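PDB 3CK6: putative membrane transport protein, which probably imports zinc across the inner membrane together with protons, and whose cytoplasmic domain, the part crystallised here, assembles into a funnel-shaped homopentamer. Local coordinates for residues N166-Y171 / H242-K247; E158-F163 / E227-E232; D42-L47 / A55-L60. The protein carries 1 engineered substitution. All blocks are in the same frame, centred on the assembly; numbering follows the deposited sequence.

Interaction 1 (N166-Y171 / H242-K247); sequences NDESTY and HNRDEK
R244 NH2 meets both an acidic and an aromatic side chain of residues 166-171, at the membrane-facing end of the CorA-type funnel, where the loop after helix 134-161 approaches the last turn of the long helix 209-246. The charged partner is E168: its OE1 stands 3.7 Å from R244 NH2, a long salt bridge rather than a hydrogen bond. OE1 reaches the guanidinium at its edge, near its plane, while the carboxylate itself is turned almost perpendicular to that plane (88°). Y171 offers the rim of its ring to the same nitrogen, with CE2 3.9 Å from R244 NH2, so the arginine does not lie over the aromatic face. A weak, long ion pair to E246 of a neighbouring subunit gives R244 NH2 a second acidic neighbour.

The ring is held on several sides: E168 CA sits over its centre, Y171 OH donates to the backbone O of V165, and F236 meets it at a steep angle. Farther along, N166 and N243 bring their amides within 3.6 Å, measured from N166 OD1 to N243 ND2, too far for a hydrogen bond. With CG anti to the nitrogen of its own backbone (chi1 -177°), N243 directs its amide to the loop, where the two amide planes stand 76° apart.

The loop's bend is an Asx turn leading into, and overlapping, the short 3-10 segment 168-170. D167 OD1 receives S169 OG at 2.7 Å and S169 N at 3.3 Å, both from the same face of its carboxylate and well out of its plane.

Interaction 2 (E158-F163 / E227-E232); sequences ETLNEF and EFYLGE
L160 and Y229 carry the apolar part of this contact, with their side chains crossing at a slant. The methyl CD2 of L160 is the touching branch: it comes to 3.5 Å from Y229 CB and about as close to CG and CD1, fitting obliquely against CB and the near side of the ring. From there the ring runs away from the leucine. E232, one turn later, also reaches this methyl, its OE2 3.7 Å from L160 CD2. Its chain runs out extended beyond CG (chi2 -166°), which carries the carboxylate across to the leucine.

The contact belongs to the helical part of the CorA-type funnel, where the C-terminal end of helix 134-161 packs on the long helix 209-246. Helix 173-199 also packs here, with A176 against L160 and L180 against Y229, while I181 of a neighbouring subunit rests on E232.

At the polar margin, a water joins the two helices by donating to E232 OE2 at 2.7 Å and to N161 OD1 at 3.1 Å. Beyond helix 134-161, F163 folds its ring back over L160, with L160 CA 3.8 Å above the ring centre, and stacks on F236; on helix 209-246, F228 receives E232 CG 3.7 Å above one face, toward the rim.

Interaction 3 (D42-L47 / A55-L60); sequences DIRGWL and ATVDHL. Engineered in segment 42-47: G45 (natural residue Ser).
Two short helices, 43-49 and 54-60, form an antiparallel helical hairpin lying against the mixed sheet of the cytoplasmic domain. Their segment axes run at 147° to each other, 10.4 Å apart at closest approach. On the inner side L47 meets both V57 and L60: L47 CB is 3.8 Å from V57 CG2, and L47 CD1 the same distance from L60 CD2, the two leucines crossing at about a right angle.

The other side is closed by a salt bridge. D58 OD1 accepts from R44 NH2 at 2.8 Å, nearly along the C-O axis, and from R44 NH1 at 3.0 Å in a weak bond, so one oxygen takes both amino groups. V57 CG1 lies 3.5 Å above the guanidinium plane, off-centre, covering one face while the carboxylate oxygen comes in at the edge, slightly tilted. R44 reaches across because its chain leaves extended and then bends at chi3 (-69°). R44 NH2 is also paired with E48 on its own helix.

Beneath, L47 rests on I108 and L60 on T110 and M78. H59 stacks on F214 of a neighbouring subunit. This is a helical hairpin with an apolar inner side packed on the sheet of an alpha/beta domain.

How the interactions relate
Interactions 1 and 2 are neighbours, with centres 16 Å apart, and share helix 209-246. They touch where T170 packs on E162 and F163, and both lie against a second subunit. Interaction 2 is buried, and there a leucine methyl does most of the work with a single bridging water; interaction 1, nearer the membrane-facing end, is a surface contact of a long salt bridge and an amide pair that does not bond. Interaction 3 lies on the opposite side of the chain's centre, about 37 Å from interaction 1 between nearest atoms. Also largely buried, it joins segments close in sequence and combines aliphatic packing with a short, direct salt bridge absent from the other two.

Interaction 1 (N166-Y171 / H242-K247)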
# COMPACT_ATOMS: atom_id res chain seq x y z
N ASN E 166 19.28 19.55 -25.17
CA ASN E 166 19.77 20.08 -26.44
C ASN E 166 21.12 19.51 -26.88
O ASN E 166 21.68 19.90 -27.91
CB ASN E 166 19.81 21.61 -26.38
CG ASN E 166 18.42 22.21 -26.31
OD1 ASN E 166 17.71 22.27 -27.31
ND2 ASN E 166 18.03 22.66 -25.12
N ASP E 167 21.62 18.55 -26.10
CA ASP E 167 22.91 17.94 -26.37
C ASP E 167 22.76 16.42 -26.32
O ASP E 167 22.83 15.82 -25.25
CB ASP E 167 23.92 18.42 -25.33
CG ASP E 167 25.35 18.01 -25.65
OD1 ASP E 167 25.58 17.18 -26.57
OD2 ASP E 167 26.25 18.52 -24.95
N GLU E 168 22.56 15.83 -27.50
CA GLU E 168 22.32 14.38 -27.63
C GLU E 168 23.43 13.50 -27.04
O GLU E 168 23.18 12.35 -26.64
CB GLU E 168 22.04 14.02 -29.09
CG GLU E 168 20.74 14.62 -29.61
CD GLU E 168 20.54 14.43 -31.09
OE1 GLU E 168 20.44 13.26 -31.53
OE2 GLU E 168 20.46 15.45 -31.81
N SER E 169 24.64 14.05 -26.97
CA SER E 169 25.78 13.36 -26.35
C SER E 169 25.59 13.09 -24.85
O SER E 169 26.28 12.24 -24.29
CB SER E 169 27.09 14.13 -26.59
OG SER E 169 27.22 15.21 -25.68
N THR E 170 24.66 13.81 -24.21
CA THR E 170 24.39 13.65 -22.76
C THR E 170 23.28 12.63 -22.43
O THR E 170 22.94 12.43 -21.26
CB THR E 170 24.09 15.01 -22.05
OG1 THR E 170 22.74 15.43 -22.31
CG2 THR E 170 25.07 16.11 -22.48
N TYR E 171 22.74 11.99 -23.46
CA TYR E 171 21.56 11.13 -23.33
C TYR E 171 21.91 9.74 -22.79
O TYR E 171 21.66 8.73 -23.45
CB TYR E 171 20.86 10.98 -24.70
CG TYR E 171 20.07 12.17 -25.21
CD1 TYR E 171 20.25 13.46 -24.69
CD2 TYR E 171 19.16 12.01 -26.26
CE1 TYR E 171 19.52 14.55 -25.19
CE2 TYR E 171 18.43 13.08 -26.76
CZ TYR E 171 18.61 14.35 -26.23
OH TYR E 171 17.88 15.40 -26.75
N HIS E 242 9.11 15.86 -25.67
CA HIS E 242 8.56 17.19 -25.92
C HIS E 242 9.41 17.97 -26.93
O HIS E 242 8.90 18.48 -27.92
CB HIS E 242 8.44 17.96 -24.60
CG HIS E 242 7.47 19.10 -24.64
ND1 HIS E 242 7.87 20.41 -24.82
CD2 HIS E 242 6.13 19.13 -24.51
CE1 HIS E 242 6.81 21.20 -24.80
NE2 HIS E 242 5.74 20.45 -24.61
N ASN E 243 10.72 18.03 -26.67
CA ASN E 243 11.68 18.71 -27.53
C ASN E 243 11.69 18.18 -28.98
O ASN E 243 11.88 18.94 -29.93
CB ASN E 243 13.08 18.61 -26.90
CG ASN E 243 14.15 19.35 -27.68
OD1 ASN E 243 14.69 18.84 -28.66
ND2 ASN E 243 14.50 20.55 -27.21
N ARG E 244 11.46 16.87 -29.12
CA ARG E 244 11.58 16.18 -30.40
C ARG E 244 10.43 16.51 -31.35
O ARG E 244 10.67 16.91 -32.50
CB ARG E 244 11.67 14.67 -30.17
CG ARG E 244 12.62 13.97 -31.13
CD ARG E 244 13.37 12.86 -30.41
NE ARG E 244 14.81 12.96 -30.66
CZ ARG E 244 15.74 12.21 -30.07
NH1 ARG E 244 15.40 11.28 -29.19
NH2 ARG E 244 17.02 12.39 -30.38
N ASP E 245 9.20 16.35 -30.89
CA ASP E 245 8.04 16.65 -31.74
C ASP E 245 7.47 18.08 -31.60
O ASP E 245 6.45 18.40 -32.21
CB ASP E 245 6.94 15.58 -31.61
CG ASP E 245 6.54 15.32 -30.17
OD1 ASP E 245 6.20 16.29 -29.45
OD2 ASP E 245 6.54 14.14 -29.77
N GLU E 246 8.13 18.93 -30.81
CA GLU E 246 7.84 20.37 -30.84
C GLU E 246 8.67 21.06 -31.92
O GLU E 246 8.20 21.99 -32.58
CB GLU E 246 8.10 21.04 -29.48
CG GLU E 246 7.00 20.82 -28.42
CD GLU E 246 5.72 21.60 -28.70
OE1 GLU E 246 4.62 21.09 -28.37
OE2 GLU E 246 5.80 22.73 -29.23
N LYS E 247 9.91 20.59 -32.10
CA LYS E 247 10.85 21.17 -33.06
C LYS E 247 11.33 20.09 -34.03
O LYS E 247 11.93 19.10 -33.61
CB LYS E 247 12.06 21.78 -32.34
CG LYS E 247 11.72 22.76 -31.20
CD LYS E 247 12.80 22.74 -30.12
CE LYS E 247 12.59 23.84 -29.08
NZ LYS E 247 12.80 25.21 -29.65

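Interaction 2 (E158-F163 / E227-E232)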
# COMPACT_ATOMS: atom_id res chain seq x y z
N GLU E 158 26.02 12.17 -11.04
CA GLU E 158 26.87 12.87 -12.04
C GLU E 158 26.31 12.78 -13.45
O GLU E 158 26.29 13.77 -14.19
CB GLU E 158 28.27 12.26 -12.07
CG GLU E 158 29.16 12.55 -10.88
CD GLU E 158 30.61 12.79 -11.30
OE1 GLU E 158 30.84 13.08 -12.50
OE2 GLU E 158 31.50 12.69 -10.42
N THR E 159 25.90 11.58 -13.84
CA THR E 159 25.30 11.33 -15.13
C THR E 159 24.04 12.18 -15.27
O THR E 159 23.87 12.90 -16.27
CB THR E 159 24.98 9.82 -15.31
OG1 THR E 159 26.20 9.08 -15.29
CG2 THR E 159 24.25 9.53 -16.62
N LEU E 160 23.19 12.12 -14.25
CA LEU E 160 21.89 12.82 -14.21
C LEU E 160 22.03 14.34 -14.29
O LEU E 160 21.38 14.98 -15.14
CB LEU E 160 21.08 12.40 -12.97
CG LEU E 160 20.11 11.21 -13.06
CD1 LEU E 160 20.69 10.04 -13.85
CD2 LEU E 160 19.65 10.74 -11.69
N ASN E 161 22.88 14.91 -13.44
CA ASN E 161 23.10 16.36 -13.42
C ASN E 161 23.59 16.90 -14.76
O ASN E 161 23.43 18.09 -15.05
CB ASN E 161 24.08 16.77 -12.31
CG ASN E 161 23.50 16.60 -10.90
OD1 ASN E 161 22.30 16.37 -10.71
ND2 ASN E 161 24.37 16.74 -9.90
N GLU E 162 24.17 16.03 -15.58
CA GLU E 162 24.71 16.42 -16.88
C GLU E 162 23.73 16.24 -18.05
O GLU E 162 24.06 16.57 -19.19
CB GLU E 162 26.05 15.71 -17.14
CG GLU E 162 27.17 16.20 -16.20
CD GLU E 162 28.50 15.49 -16.39
OE1 GLU E 162 29.55 16.17 -16.24
OE2 GLU E 162 28.51 14.27 -16.67
N PHE E 163 22.52 15.72 -17.76
CA PHE E 163 21.46 15.64 -18.77
C PHE E 163 21.17 17.03 -19.31
O PHE E 163 20.87 17.95 -18.55
CB PHE E 163 20.14 15.08 -18.22
CG PHE E 163 20.17 13.60 -17.92
CD1 PHE E 163 21.09 12.75 -18.54
CD2 PHE E 163 19.23 13.05 -17.03
CE1 PHE E 163 21.11 11.38 -18.25
CE2 PHE E 163 19.24 11.68 -16.74
CZ PHE E 163 20.18 10.85 -17.35
N GLU E 227 14.64 6.24 -5.79
CA GLU E 227 13.32 6.60 -6.33
C GLU E 227 13.31 7.99 -6.91
O GLU E 227 12.68 8.24 -7.94
CB GLU E 227 12.20 6.47 -5.29
CG GLU E 227 11.95 5.06 -4.85
CD GLU E 227 11.47 4.17 -5.98
OE1 GLU E 227 12.02 3.06 -6.11
OE2 GLU E 227 10.57 4.59 -6.74
N PHE E 228 14.05 8.89 -6.28
CA PHE E 228 14.18 10.23 -6.78
C PHE E 228 14.93 10.24 -8.12
O PHE E 228 14.48 10.89 -9.08
CB PHE E 228 14.89 11.15 -5.78
CG PHE E 228 15.25 12.48 -6.35
CD1 PHE E 228 14.25 13.37 -6.78
CD2 PHE E 228 16.58 12.86 -6.46
CE1 PHE E 228 14.58 14.62 -7.32
CE2 PHE E 228 16.92 14.09 -6.99
CZ PHE E 228 15.92 14.98 -7.44
N TYR E 229 16.05 9.52 -8.19
CA TYR E 229 16.81 9.47 -9.46
C TYR E 229 15.99 8.84 -10.58
O TYR E 229 16.07 9.28 -11.72
CB TYR E 229 18.14 8.72 -9.30
CG TYR E 229 19.17 9.44 -8.45
CD1 TYR E 229 19.10 10.82 -8.21
CD2 TYR E 229 20.23 8.74 -7.90
CE1 TYR E 229 20.06 11.47 -7.43
CE2 TYR E 229 21.19 9.37 -7.11
CZ TYR E 229 21.10 10.73 -6.88
OH TYR E 229 22.06 11.33 -6.10
N LEU E 230 15.22 7.81 -10.25
CA LEU E 230 14.32 7.18 -11.23
C LEU E 230 13.28 8.19 -11.70
O LEU E 230 12.90 8.18 -12.86
CB LEU E 230 13.66 5.95 -10.65
CG LEU E 230 14.45 4.64 -10.60
CD1 LEU E 230 13.68 3.70 -9.70
CD2 LEU E 230 14.58 4.08 -12.00
N GLY E 231 12.84 9.07 -10.79
CA GLY E 231 11.91 10.15 -11.14
C GLY E 231 12.53 11.19 -12.06
O GLY E 231 11.88 11.68 -12.97
N GLU E 232 13.80 11.51 -11.82
CA GLU E 232 14.57 12.38 -12.72
C GLU E 232 14.81 11.77 -14.11
O GLU E 232 14.88 12.51 -15.09
CB GLU E 232 15.91 12.72 -12.11
CG GLU E 232 15.82 13.70 -10.96
CD GLU E 232 17.17 14.26 -10.62
OE1 GLU E 232 17.43 15.41 -11.01
OE2 GLU E 232 17.97 13.55 -9.97
O HOH W 1 20.45 14.35 -9.28

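Interaction 3 (D42-L47 / A55-L60)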
# COMPACT_ATOMS: atom_id res chain seq x y z
N ASP E 42 35.20 -27.14 0.04
CA ASP E 42 35.39 -27.54 1.45
C ASP E 42 34.46 -26.87 2.48
O ASP E 42 34.40 -27.31 3.63
CB ASP E 42 36.84 -27.29 1.88
CG ASP E 42 37.86 -28.24 1.21
OD1 ASP E 42 37.48 -29.19 0.49
OD2 ASP E 42 39.07 -28.01 1.42
N ILE E 43 33.77 -25.79 2.09
CA ILE E 43 33.02 -24.99 3.08
C ILE E 43 31.79 -25.72 3.65
O ILE E 43 31.56 -25.69 4.86
CB ILE E 43 32.66 -23.55 2.60
CG1 ILE E 43 32.10 -22.72 3.78
CG2 ILE E 43 31.75 -23.60 1.38
CD1 ILE E 43 31.73 -21.26 3.42
N ARG E 44 31.03 -26.39 2.79
CA ARG E 44 29.88 -27.15 3.27
C ARG E 44 30.27 -28.18 4.35
O ARG E 44 29.55 -28.33 5.35
CB ARG E 44 29.16 -27.87 2.12
CG ARG E 44 28.06 -28.81 2.61
CD ARG E 44 27.33 -29.48 1.46
NE ARG E 44 26.53 -28.53 0.69
CZ ARG E 44 25.28 -28.18 0.99
NH1 ARG E 44 24.63 -27.32 0.20
NH2 ARG E 44 24.67 -28.67 2.08
N GLY E 45 31.37 -28.89 4.13
CA GLY E 45 31.81 -29.93 5.07
C GLY E 45 32.14 -29.33 6.42
O GLY E 45 31.73 -29.86 7.48
N TRP E 46 32.87 -28.23 6.39
CA TRP E 46 33.23 -27.50 7.60
C TRP E 46 31.99 -27.05 8.39
O TRP E 46 31.91 -27.28 9.60
CB TRP E 46 34.10 -26.30 7.23
CG TRP E 46 34.60 -25.52 8.37
CD1 TRP E 46 35.54 -25.89 9.29
CD2 TRP E 46 34.21 -24.19 8.72
NE1 TRP E 46 35.75 -24.87 10.20
CE2 TRP E 46 34.94 -23.82 9.87
CE3 TRP E 46 33.30 -23.27 8.17
CZ2 TRP E 46 34.82 -22.56 10.46
CZ3 TRP E 46 33.16 -22.03 8.77
CH2 TRP E 46 33.91 -21.69 9.92
N LEU E 47 31.03 -26.45 7.69
CA LEU E 47 29.79 -25.96 8.32
C LEU E 47 28.99 -27.10 8.98
O LEU E 47 28.55 -26.98 10.13
CB LEU E 47 28.93 -25.22 7.29
CG LEU E 47 29.47 -23.84 6.85
CD1 LEU E 47 28.70 -23.31 5.67
CD2 LEU E 47 29.43 -22.83 8.00
N ALA E 55 19.85 -27.79 5.90
CA ALA E 55 18.99 -26.89 5.12
C ALA E 55 19.42 -25.42 5.22
O ALA E 55 19.27 -24.64 4.26
CB ALA E 55 17.54 -27.05 5.52
N THR E 56 19.98 -25.06 6.38
CA THR E 56 20.57 -23.74 6.63
C THR E 56 21.82 -23.58 5.78
O THR E 56 22.00 -22.55 5.13
CB THR E 56 20.89 -23.54 8.11
OG1 THR E 56 19.70 -23.72 8.89
CG2 THR E 56 21.46 -22.16 8.39
N VAL E 57 22.66 -24.62 5.76
CA VAL E 57 23.80 -24.64 4.85
C VAL E 57 23.33 -24.51 3.37
O VAL E 57 23.87 -23.68 2.63
CB VAL E 57 24.68 -25.91 5.05
CG1 VAL E 57 25.80 -25.94 4.03
CG2 VAL E 57 25.28 -25.92 6.47
N ASP E 58 22.34 -25.32 2.97
CA ASP E 58 21.76 -25.24 1.61
C ASP E 58 21.34 -23.81 1.29
O ASP E 58 21.62 -23.29 0.20
CB ASP E 58 20.51 -26.12 1.48
CG ASP E 58 20.81 -27.62 1.50
OD1 ASP E 58 21.99 -28.06 1.44
OD2 ASP E 58 19.82 -28.39 1.57
N HIS E 59 20.65 -23.16 2.23
CA HIS E 59 20.20 -21.79 1.96
C HIS E 59 21.37 -20.83 1.86
O HIS E 59 21.41 -19.98 0.95
CB HIS E 59 19.15 -21.29 2.96
CG HIS E 59 18.26 -20.21 2.40
ND1 HIS E 59 18.21 -18.93 2.91
CD2 HIS E 59 17.38 -20.22 1.37
CE1 HIS E 59 17.34 -18.21 2.23
NE2 HIS E 59 16.82 -18.97 1.29
N LEU E 60 22.33 -20.99 2.77
CA LEU E 60 23.54 -20.15 2.82
C LEU E 60 24.37 -20.21 1.54
O LEU E 60 24.91 -19.21 1.09
CB LEU E 60 24.42 -20.52 4.01
CG LEU E 60 25.54 -19.53 4.38
CD1 LEU E 60 24.99 -18.30 5.10
CD2 LEU E 60 26.63 -20.20 5.21